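Thiamin pyrophosphokinase (Geobacillus thermodenitrificans, PDB 3K94) probably transfers a pyrophosphate group from ATP to thiamin, making thiamin diphosphate, the cofactor form of vitamin B1. Local coordinates at residues L13-L17 against R18-G22; K76-T79 against D80-A84; F164-T167 against G168-Y171; F197-E201 against G202-M206. All coordinates share one frame; numbering follows the deposited sequence.

The four contacts follow one another along the chain, contacts 1 and 2 in the catalytic half and contacts 3 and 4 in the vitamin B1-binding half. Contact 1 forms a turn in the loop between strands 4-6 and 28-30; contact 2 starts helix 80-88, its centre about 23 Å from that of contact 1. Contacts 3 and 4 have centres only about 13 Å apart and meet through neighbouring strands 165-167 and 194-199, where Thr165 N and Ser198 O make a probable hydrogen bond of 2.9 Å. Contact 4 then crosses to strand 204-209 of the large mixed sheet, which also runs through the catalytic part and so joins both halves.

Contact 1 (L13-L17 against R18-G22); sequences LLPDL and RFYDG
The Tyr20 ring meets the 13-17 segment at its edge, where the carbonyl oxygen of Asp16 lies in the ring plane, Asp16 O to Tyr20 CD2 being 3.8 Å. Pro15 approaches the same ring obliquely, bringing CB to 3.6 Å from Tyr20 CE2 with CG close behind, the two side chains crossing at about a right angle. The Asp16 carboxylate is the second flat group. Its OD2 forms a salt bridge of 2.8 Å with Arg18 NH2, but the two groups are not coplanar: the carboxylate and guanidinium planes stand 54° apart. The same oxygen slants toward the Phe19 ring, 3.2 Å from CE2 of Phe19. One oxygen thus lies close to both a cation and a ring, while the other, OD1, takes the backbone N-H of Arg18 at 3.0 Å from above the carboxylate plane, closing an Asx turn. With CG anti to the backbone N (chi1 176°), the Asp16 carboxylate is carried forward over the start of the turn, and its two bonds should restrict its rotation. Backbone bonds repeat the i to i+3 step, Phe19 N to Asp16 O at 3.1 Å and Tyr20 N to Leu17 O at 2.8 Å, as expected of a short 3-10 turn. Arg18 and Phe19 lie at the exposed side. On the buried side, Leu17 packs on Thr36 of helix 33-40 and on Val6 of strand 4-6, while Tyr20 rests against Val127 of strand 125-128 and meets Phe99 edge-to-face, fastening the loop to the central sheet of the catalytic half.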
loop_
_atom_site.group_PDB
_atom_site.type_symbol
_atom_site.label_atom_id
_atom_site.label_comp_id
_atom_site.label_asym_id
_atom_site.label_seq_id
_atom_site.Cartn_x
_atom_site.Cartn_y
_atom_site.Cartn_z
ATOM N N LEU B 13 -6.644 9.520 7.596
ATOM C CA LEU B 13 -6.659 8.065 7.469
ATOM C C LEU B 13 -6.789 7.322 8.805
ATOM O O LEU B 13 -7.070 6.121 8.831
ATOM C CB LEU B 13 -5.417 7.581 6.712
ATOM C CG LEU B 13 -5.188 8.160 5.322
ATOM C CD1 LEU B 13 -3.998 7.488 4.664
ATOM C CD2 LEU B 13 -6.455 8.026 4.443
ATOM N N LEU B 14 -6.574 8.023 9.914
ATOM C CA LEU B 14 -6.662 7.385 11.235
ATOM C C LEU B 14 -8.097 7.002 11.577
ATOM O O LEU B 14 -9.014 7.752 11.291
ATOM C CB LEU B 14 -6.164 8.335 12.332
ATOM C CG LEU B 14 -4.731 8.867 12.287
ATOM C CD1 LEU B 14 -4.538 9.920 13.373
ATOM C CD2 LEU B 14 -3.720 7.757 12.438
ATOM N N PRO B 15 -8.292 5.836 12.211
ATOM C CA PRO B 15 -9.606 5.618 12.829
ATOM C C PRO B 15 -9.770 6.557 14.022
ATOM O O PRO B 15 -8.803 7.222 14.425
ATOM C CB PRO B 15 -9.533 4.179 13.353
ATOM C CG PRO B 15 -8.153 3.675 13.084
ATOM C CD PRO B 15 -7.302 4.817 12.597
ATOM N N ASP B 16 -10.975 6.614 14.573
ATOM C CA ASP B 16 -11.202 7.276 15.853
ATOM C C ASP B 16 -10.556 6.415 16.947
ATOM O O ASP B 16 -11.007 5.303 17.229
ATOM C CB ASP B 16 -12.712 7.442 16.105
ATOM C CG ASP B 16 -13.031 8.052 17.476
ATOM O OD1 ASP B 16 -12.103 8.374 18.247
ATOM O OD2 ASP B 16 -14.230 8.209 17.778
ATOM N N LEU B 17 -9.494 6.929 17.552
ATOM C CA LEU B 17 -8.695 6.146 18.494
ATOM C C LEU B 17 -9.447 5.798 19.775
ATOM O O LEU B 17 -9.083 4.857 20.488
ATOM C CB LEU B 17 -7.400 6.891 18.831
ATOM C CG LEU B 17 -6.463 7.128 17.640
ATOM C CD1 LEU B 17 -5.159 7.737 18.133
ATOM C CD2 LEU B 17 -6.217 5.824 16.878
ATOM N N ARG B 18 -10.502 6.550 20.071
ATOM C CA ARG B 18 -11.291 6.254 21.252
ATOM C C ARG B 18 -11.821 4.833 21.186
ATOM O O ARG B 18 -12.039 4.193 22.210
ATOM C CB ARG B 18 -12.445 7.237 21.397
ATOM C CG ARG B 18 -12.005 8.659 21.679
ATOM C CD ARG B 18 -13.199 9.583 21.672
ATOM N NE ARG B 18 -14.238 9.075 20.783
ATOM C CZ ARG B 18 -15.269 9.790 20.346
ATOM N NH1 ARG B 18 -15.401 11.059 20.712
ATOM N NH2 ARG B 18 -16.165 9.234 19.539
ATOM N N PHE B 19 -12.023 4.326 19.980
ATOM C CA PHE B 19 -12.584 2.984 19.857
ATOM C C PHE B 19 -11.512 1.916 19.946
ATOM O O PHE B 19 -11.816 0.729 20.008
ATOM C CB PHE B 19 -13.437 2.855 18.593
ATOM C CG PHE B 19 -14.692 3.679 18.645
ATOM C CD1 PHE B 19 -15.695 3.374 19.557
ATOM C CD2 PHE B 19 -14.859 4.776 17.814
ATOM C CE1 PHE B 19 -16.847 4.136 19.631
ATOM C CE2 PHE B 19 -16.014 5.539 17.877
ATOM C CZ PHE B 19 -17.008 5.220 18.790
ATOM N N TYR B 20 -10.255 2.349 19.985
ATOM C CA TYR B 20 -9.141 1.426 20.165
ATOM C C TYR B 20 -8.499 1.581 21.536
ATOM O O TYR B 20 -7.423 1.048 21.787
ATOM C CB TYR B 20 -8.098 1.610 19.057
ATOM C CG TYR B 20 -8.585 1.089 17.726
ATOM C CD1 TYR B 20 -8.372 -0.233 17.355
ATOM C CD2 TYR B 20 -9.306 1.906 16.861
ATOM C CE1 TYR B 20 -8.839 -0.719 16.132
ATOM C CE2 TYR B 20 -9.789 1.424 15.653
ATOM C CZ TYR B 20 -9.540 0.122 15.292
ATOM O OH TYR B 20 -10.013 -0.338 14.090
ATOM N N ASP B 21 -9.163 2.310 22.423
ATOM C CA ASP B 21 -8.617 2.572 23.760
ATOM C C ASP B 21 -9.173 1.567 24.768
ATOM O O ASP B 21 -10.247 1.030 24.578
ATOM C CB ASP B 21 -8.946 4.003 24.183
ATOM C CG ASP B 21 -8.326 4.384 25.518
ATOM O OD1 ASP B 21 -7.218 3.900 25.848
ATOM O OD2 ASP B 21 -8.957 5.184 26.228
ATOM N N GLY B 22 -8.437 1.303 25.838
ATOM C CA GLY B 22 -8.904 0.370 26.852
ATOM C C GLY B 22 -7.866 0.254 27.946
ATOM O O GLY B 22 -6.724 0.687 27.761
#

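Contact 2 (K76-T79 against D80-A84); sequences KDKT and DMEIA
Thr79 caps the N-terminus of helix 80-88: its OG1 accepts the backbone N-H of Glu82 at 3.2 Å, with an N-H...O angle of 151°. The hydroxyl can do so because OG1 sits between the backbone N and the carbonyl carbon (chi1 65°), turned toward the first turn of the helix. Thr79 also supplies its carbonyl, and Ile83 N reaches Thr79 O at 3.2 Å along a nearly straight bond of 166°, the first regular i to i+4 step. The N-H groups of Glu82 and Ile83 are therefore both met by one residue. On the other side of the chain a water links the segments, 2.9 Å from Lys78 O and 2.7 Å from Asp80 OD1. The other oxygen of Asp80, OD2, lies close to Asp31 OD1, a pair of like charges. Lys78 and Glu82 cross at about a right angle without a salt bridge. What touches is the aliphatic part of the lysine, CG of Lys78 lying 3.5 Å from Glu82 OE1, while Lys78 CD rests 3.5 Å from Ile83 CG2. The charged ends stay apart, with Lys78 NZ 5.3 Å from Glu82 OE2. Shortening Glu82 to an alanine removes the carboxylate beside Lys78 and is likely to leave the lysine without its nearby opposite charge and a gap beside Leu115 of helix 106-118 and Leu184 of the second subunit. The chemistry is thus that of a helix start, in which a hydroxyl and a carbonyl serve the N-H groups of Glu82 and Ile83 and the opposite charges of Lys78 and Glu82 probably attract one another only at a distance.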
loop_
_atom_site.group_PDB
_atom_site.type_symbol
_atom_site.label_atom_id
_atom_site.label_comp_id
_atom_site.label_asym_id
_atom_site.label_seq_id
_atom_site.Cartn_x
_atom_site.Cartn_y
_atom_site.Cartn_z
ATOM N N LYS B 76 19.968 7.175 12.979
ATOM C CA LYS B 76 20.431 7.075 11.599
ATOM C C LYS B 76 20.104 5.708 11.001
ATOM O O LYS B 76 20.287 4.674 11.650
ATOM C CB LYS B 76 21.940 7.320 11.516
ATOM C CG LYS B 76 22.381 8.727 11.880
ATOM C CD LYS B 76 23.350 9.285 10.838
ATOM C CE LYS B 76 24.486 8.316 10.536
ATOM N NZ LYS B 76 25.378 8.113 11.708
ATOM N N ASP B 77 19.611 5.709 9.766
ATOM C CA ASP B 77 19.391 4.464 9.024
ATOM C C ASP B 77 18.203 3.617 9.498
ATOM O O ASP B 77 18.074 2.448 9.118
ATOM C CB ASP B 77 20.665 3.619 9.025
ATOM C CG ASP B 77 21.803 4.291 8.290
ATOM O OD1 ASP B 77 21.633 4.580 7.084
ATOM O OD2 ASP B 77 22.858 4.530 8.918
ATOM N N LYS B 78 17.344 4.215 10.321
ATOM C CA LYS B 78 16.128 3.569 10.794
ATOM C C LYS B 78 14.998 4.597 10.815
ATOM O O LYS B 78 15.224 5.757 11.137
ATOM C CB LYS B 78 16.332 3.041 12.209
ATOM C CG LYS B 78 17.113 1.748 12.348
ATOM C CD LYS B 78 16.950 1.230 13.788
ATOM C CE LYS B 78 17.465 -0.185 13.973
ATOM N NZ LYS B 78 18.946 -0.200 14.030
ATOM N N THR B 79 13.783 4.182 10.477
ATOM C CA THR B 79 12.646 5.079 10.616
ATOM C C THR B 79 12.207 5.094 12.077
ATOM O O THR B 79 12.562 4.207 12.852
ATOM C CB THR B 79 11.454 4.669 9.731
ATOM O OG1 THR B 79 10.955 3.403 10.161
ATOM C CG2 THR B 79 11.871 4.569 8.266
ATOM N N ASP B 80 11.431 6.104 12.444
ATOM C CA ASP B 80 10.926 6.216 13.800
ATOM C C ASP B 80 9.942 5.099 14.144
ATOM O O ASP B 80 9.877 4.659 15.288
ATOM C CB ASP B 80 10.296 7.592 14.001
ATOM C CG ASP B 80 11.302 8.712 13.797
ATOM O OD1 ASP B 80 12.500 8.476 14.062
ATOM O OD2 ASP B 80 10.911 9.816 13.363
HETATM N N MSE B 81 9.174 4.651 13.154
HETATM C CA MSE B 81 8.251 3.554 13.358
HETATM C C MSE B 81 9.033 2.276 13.664
HETATM O O MSE B 81 8.637 1.466 14.513
HETATM C CB MSE B 81 7.397 3.351 12.106
HETATM C CG MSE B 81 6.370 2.250 12.246
HETATM SE SE MSE B 81 4.984 2.740 13.526
HETATM C CE MSE B 81 4.055 4.154 12.564
ATOM N N GLU B 82 10.146 2.100 12.961
ATOM C CA GLU B 82 10.988 0.925 13.135
ATOM C C GLU B 82 11.560 0.858 14.550
ATOM O O GLU B 82 11.443 -0.164 15.220
ATOM C CB GLU B 82 12.135 0.913 12.120
ATOM C CG GLU B 82 13.152 -0.172 12.406
ATOM C CD GLU B 82 14.137 -0.372 11.275
ATOM O OE1 GLU B 82 14.361 0.580 10.504
ATOM O OE2 GLU B 82 14.690 -1.484 11.161
ATOM N N ILE B 83 12.165 1.945 15.013
ATOM C CA ILE B 83 12.706 1.911 16.367
ATOM C C ILE B 83 11.591 1.698 17.378
ATOM O O ILE B 83 11.769 0.941 18.345
ATOM C CB ILE B 83 13.604 3.134 16.729
ATOM C CG1 ILE B 83 12.869 4.460 16.547
ATOM C CG2 ILE B 83 14.878 3.128 15.891
ATOM C CD1 ILE B 83 13.781 5.666 16.715
ATOM N N ALA B 84 10.432 2.321 17.139
ATOM C CA ALA B 84 9.286 2.104 18.027
ATOM C C ALA B 84 8.885 0.630 18.045
ATOM O O ALA B 84 8.701 0.036 19.101
ATOM C CB ALA B 84 8.097 2.996 17.634
HETATM O O HOH W 1 14.630 6.873 13.743
#

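Contact 3 (F164-T167 against G168-Y171); sequences FTLT and GFKY
Leu166 and Phe169 meet across a turn whose polar bond, Lys170 NZ to Tyr171 OH at 2.9 Å, lies farther along the 168-171 segment. The lysine chain is extended throughout and runs over the tyrosine, its CG standing 3.7 Å above one face of the Tyr171 ring and offset toward the rim, so that ring and ammonium group are held together at the exposed side. The contact across the turn is apolar. Leu166 and Phe169 cross at about a right angle: Leu166 CD2 lies over one face of the Phe169 ring, 3.9 Å from CE1 of Phe169, and Leu166 CB comes to 3.8 Å from Phe169 CD1. With CG of Phe169 anti to its carbonyl carbon (chi1 -69°), the ring is folded back onto the strand, where it also meets the backbone, Phe169 CD1 being 3.3 Å from Thr167 O. With a smaller alanine at Phe169, Leu166 is likely to lose the ring that covers it, and a gap to open beside Tyr154 and Asn188, both of which the ring also touches. Gly168 allows the sharp bend: at its positive phi (92°) a side chain would clash with the carbonyl oxygen of Thr167. Thr167 turns its hydroxyl to Thr196, hydrogen-bonded there through both OG1 atoms. Strand 165-167 is an edge strand of the three-stranded antiparallel sheet, pairing with strand 194-199, while Phe169 and Leu166 reach toward strand 151-156 of the mixed sheet. Such an edge strand ending in a glycine turn, with apolar side chains directed between two sheets, is consistent with the beta sandwich of the B1-binding domain.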
loop_
_atom_site.group_PDB
_atom_site.type_symbol
_atom_site.label_atom_id
_atom_site.label_comp_id
_atom_site.label_asym_id
_atom_site.label_seq_id
_atom_site.Cartn_x
_atom_site.Cartn_y
_atom_site.Cartn_z
ATOM N N PHE B 164 -3.255 -24.224 1.546
ATOM C CA PHE B 164 -4.110 -23.151 2.005
ATOM C C PHE B 164 -5.551 -23.655 2.164
ATOM O O PHE B 164 -6.121 -24.230 1.242
ATOM C CB PHE B 164 -4.035 -21.974 1.044
ATOM C CG PHE B 164 -4.751 -20.771 1.533
ATOM C CD1 PHE B 164 -4.344 -20.143 2.702
ATOM C CD2 PHE B 164 -5.838 -20.264 0.843
ATOM C CE1 PHE B 164 -5.010 -19.030 3.170
ATOM C CE2 PHE B 164 -6.495 -19.140 1.301
ATOM C CZ PHE B 164 -6.073 -18.520 2.469
ATOM N N THR B 165 -6.133 -23.444 3.343
ATOM C CA THR B 165 -7.465 -23.962 3.641
ATOM C C THR B 165 -8.299 -22.938 4.397
ATOM O O THR B 165 -7.832 -22.335 5.366
ATOM C CB THR B 165 -7.376 -25.258 4.471
ATOM O OG1 THR B 165 -6.706 -26.265 3.705
ATOM C CG2 THR B 165 -8.770 -25.747 4.882
ATOM N N LEU B 166 -9.525 -22.719 3.935
ATOM C CA LEU B 166 -10.433 -21.785 4.593
ATOM C C LEU B 166 -11.653 -22.507 5.139
ATOM O O LEU B 166 -12.128 -23.457 4.525
ATOM C CB LEU B 166 -10.914 -20.707 3.620
ATOM C CG LEU B 166 -9.912 -19.758 2.964
ATOM C CD1 LEU B 166 -10.628 -18.926 1.894
ATOM C CD2 LEU B 166 -9.267 -18.857 4.011
ATOM N N THR B 167 -12.144 -22.062 6.299
ATOM C CA THR B 167 -13.461 -22.467 6.793
ATOM C C THR B 167 -14.276 -21.215 7.139
ATOM O O THR B 167 -13.726 -20.239 7.650
ATOM C CB THR B 167 -13.379 -23.441 8.016
ATOM O OG1 THR B 167 -12.945 -22.738 9.190
ATOM C CG2 THR B 167 -12.423 -24.633 7.735
ATOM N N GLY B 168 -15.571 -21.225 6.827
ATOM C CA GLY B 168 -16.465 -20.137 7.200
ATOM C C GLY B 168 -16.657 -19.011 6.187
ATOM O O GLY B 168 -17.331 -18.009 6.475
ATOM N N PHE B 169 -16.080 -19.176 5.000
ATOM C CA PHE B 169 -16.120 -18.134 3.971
ATOM C C PHE B 169 -17.092 -18.456 2.836
ATOM O O PHE B 169 -17.484 -19.607 2.642
ATOM C CB PHE B 169 -14.731 -17.915 3.374
ATOM C CG PHE B 169 -13.756 -17.297 4.331
ATOM C CD1 PHE B 169 -13.125 -18.070 5.300
ATOM C CD2 PHE B 169 -13.469 -15.942 4.265
ATOM C CE1 PHE B 169 -12.228 -17.494 6.192
ATOM C CE2 PHE B 169 -12.579 -15.364 5.143
ATOM C CZ PHE B 169 -11.957 -16.139 6.113
ATOM N N LYS B 170 -17.449 -17.412 2.090
ATOM C CA LYS B 170 -18.310 -17.509 0.926
ATOM C C LYS B 170 -17.793 -18.525 -0.091
ATOM O O LYS B 170 -18.533 -19.404 -0.521
ATOM C CB LYS B 170 -18.450 -16.127 0.294
ATOM C CG LYS B 170 -19.295 -16.065 -0.981
ATOM C CD LYS B 170 -19.328 -14.612 -1.501
ATOM C CE LYS B 170 -20.151 -14.466 -2.773
ATOM N NZ LYS B 170 -20.124 -13.068 -3.293
ATOM N N TYR B 171 -16.525 -18.401 -0.472
ATOM C CA TYR B 171 -15.914 -19.337 -1.408
ATOM C C TYR B 171 -14.996 -20.257 -0.639
ATOM O O TYR B 171 -14.090 -19.798 0.043
ATOM C CB TYR B 171 -15.112 -18.593 -2.482
ATOM C CG TYR B 171 -15.819 -17.387 -3.055
ATOM C CD1 TYR B 171 -16.974 -17.529 -3.813
ATOM C CD2 TYR B 171 -15.317 -16.107 -2.860
ATOM C CE1 TYR B 171 -17.623 -16.422 -4.348
ATOM C CE2 TYR B 171 -15.953 -14.998 -3.390
ATOM C CZ TYR B 171 -17.111 -15.158 -4.135
ATOM O OH TYR B 171 -17.752 -14.053 -4.668
#

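Contact 4 (F197-E201 against G202-M206); sequences FSFSE and GILMM
Phe199 and Leu204 form the close part of this turn. Leu204 CB lies over one face of the Phe199 ring in a CH-pi contact, 4.2 Å from the ring centroid and 24° off the normal, and comes to 3.9 Å from CZ of Phe199. At the edge of the same ring, in its plane, stands the carbonyl oxygen of Gly202, 3.4 Å from Phe199 CE2, so the ring is held both at a face and along its rim. Farther on, Met206, modelled as selenomethionine, meets Phe197 in a Met-aromatic contact. Its SE is 3.7 Å from Phe197 CE1 and 4.5 Å from the Phe197 centroid, approaching obliquely. Both phenylalanines place CG between the backbone N and the carbonyl carbon (chi1 62° in Phe197, 55° in Phe199), which tips their rings off the strand and into the space between the sheets. Phe197 is joined there by His136, meeting it edge-to-face. The Phe197 to Leu204 approach is looser, Leu204 CD2 staying 4.2 Å from Phe197 CD2. On the solvent side of the bend Glu201 is exposed, its chain extended beyond CG, and its backbone is paired with Ala162. Gly202 has a positive phi, at which a side chain would strike the carbonyl oxygen of Glu201. The two strands run nearly antiparallel, but the axes of strand segments 197-199 and 204-206 approach only to 10.2 Å. They belong to facing sheets, and the bend is a beta-arch. The backbone hydrogen bonds of strand 197-199 go to strands 139-144 and 165-167, so the two arms are held by aromatic, aliphatic and Met-aromatic packing rather than by pairing.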
loop_
_atom_site.group_PDB
_atom_site.type_symbol
_atom_site.label_atom_id
_atom_site.label_comp_id
_atom_site.label_asym_id
_atom_site.label_seq_id
_atom_site.Cartn_x
_atom_site.Cartn_y
_atom_site.Cartn_z
ATOM N N PHE B 197 -8.230 -19.626 8.578
ATOM C CA PHE B 197 -7.366 -19.895 7.438
ATOM C C PHE B 197 -6.148 -20.628 7.944
ATOM O O PHE B 197 -5.726 -20.404 9.068
ATOM C CB PHE B 197 -6.994 -18.629 6.628
ATOM C CG PHE B 197 -6.209 -17.578 7.394
ATOM C CD1 PHE B 197 -6.858 -16.676 8.227
ATOM C CD2 PHE B 197 -4.835 -17.448 7.217
ATOM C CE1 PHE B 197 -6.148 -15.683 8.915
ATOM C CE2 PHE B 197 -4.098 -16.452 7.897
ATOM C CZ PHE B 197 -4.763 -15.570 8.751
ATOM N N SER B 198 -5.600 -21.524 7.135
ATOM C CA SER B 198 -4.404 -22.242 7.542
ATOM C C SER B 198 -3.579 -22.590 6.328
ATOM O O SER B 198 -4.098 -22.682 5.218
ATOM C CB SER B 198 -4.760 -23.515 8.327
ATOM O OG SER B 198 -5.378 -24.490 7.495
ATOM N N PHE B 199 -2.289 -22.791 6.540
ATOM C CA PHE B 199 -1.394 -23.189 5.471
ATOM C C PHE B 199 -0.186 -23.825 6.114
ATOM O O PHE B 199 0.123 -23.531 7.264
ATOM C CB PHE B 199 -1.011 -22.000 4.566
ATOM C CG PHE B 199 -0.416 -20.815 5.302
ATOM C CD1 PHE B 199 -1.235 -19.915 5.976
ATOM C CD2 PHE B 199 0.956 -20.586 5.292
ATOM C CE1 PHE B 199 -0.698 -18.818 6.650
ATOM C CE2 PHE B 199 1.510 -19.478 5.955
ATOM C CZ PHE B 199 0.682 -18.594 6.639
ATOM N N SER B 200 0.497 -24.695 5.376
ATOM C CA SER B 200 1.581 -25.482 5.963
ATOM C C SER B 200 2.957 -24.959 5.583
ATOM O O SER B 200 3.944 -25.265 6.243
ATOM C CB SER B 200 1.464 -26.948 5.531
ATOM O OG SER B 200 1.770 -27.072 4.156
ATOM N N GLU B 201 3.027 -24.188 4.505
ATOM C CA GLU B 201 4.300 -23.641 4.047
ATOM C C GLU B 201 4.154 -22.223 3.529
ATOM O O GLU B 201 3.120 -21.867 2.963
ATOM C CB GLU B 201 4.889 -24.493 2.928
ATOM C CG GLU B 201 5.366 -25.852 3.359
ATOM C CD GLU B 201 6.076 -26.576 2.237
ATOM O OE1 GLU B 201 6.360 -25.926 1.206
ATOM O OE2 GLU B 201 6.346 -27.787 2.387
ATOM N N GLY B 202 5.207 -21.431 3.709
ATOM C CA GLY B 202 5.287 -20.115 3.103
ATOM C C GLY B 202 4.886 -18.964 4.008
ATOM O O GLY B 202 4.821 -19.110 5.230
ATOM N N ILE B 203 4.616 -17.815 3.392
ATOM C CA ILE B 203 4.312 -16.589 4.117
ATOM C C ILE B 203 3.166 -15.870 3.433
ATOM O O ILE B 203 3.222 -15.606 2.235
ATOM C CB ILE B 203 5.514 -15.635 4.153
ATOM C CG1 ILE B 203 6.759 -16.346 4.683
ATOM C CG2 ILE B 203 5.201 -14.400 5.008
ATOM C CD1 ILE B 203 7.937 -15.420 4.831
ATOM N N LEU B 204 2.135 -15.524 4.191
ATOM C CA LEU B 204 0.893 -15.064 3.583
ATOM C C LEU B 204 0.390 -13.765 4.186
ATOM O O LEU B 204 0.378 -13.599 5.411
ATOM C CB LEU B 204 -0.182 -16.135 3.736
ATOM C CG LEU B 204 -1.530 -15.869 3.078
ATOM C CD1 LEU B 204 -1.419 -16.138 1.584
ATOM C CD2 LEU B 204 -2.609 -16.748 3.691
HETATM N N MSE B 205 -0.044 -12.853 3.326
HETATM C CA MSE B 205 -0.597 -11.592 3.783
HETATM C C MSE B 205 -2.114 -11.624 3.781
HETATM O O MSE B 205 -2.725 -12.055 2.809
HETATM C CB MSE B 205 -0.101 -10.444 2.898
HETATM C CG MSE B 205 -0.711 -9.105 3.253
HETATM SE SE MSE B 205 -0.018 -7.598 2.184
HETATM C CE MSE B 205 -0.146 -8.379 0.409
HETATM N N MSE B 206 -2.725 -11.170 4.872
HETATM C CA MSE B 206 -4.169 -10.966 4.876
HETATM C C MSE B 206 -4.536 -9.497 5.012
HETATM O O MSE B 206 -4.002 -8.798 5.860
HETATM C CB MSE B 206 -4.862 -11.756 5.988
HETATM C CG MSE B 206 -6.378 -11.496 6.020
HETATM SE SE MSE B 206 -7.392 -12.496 7.392
HETATM C CE MSE B 206 -6.410 -11.940 9.006
#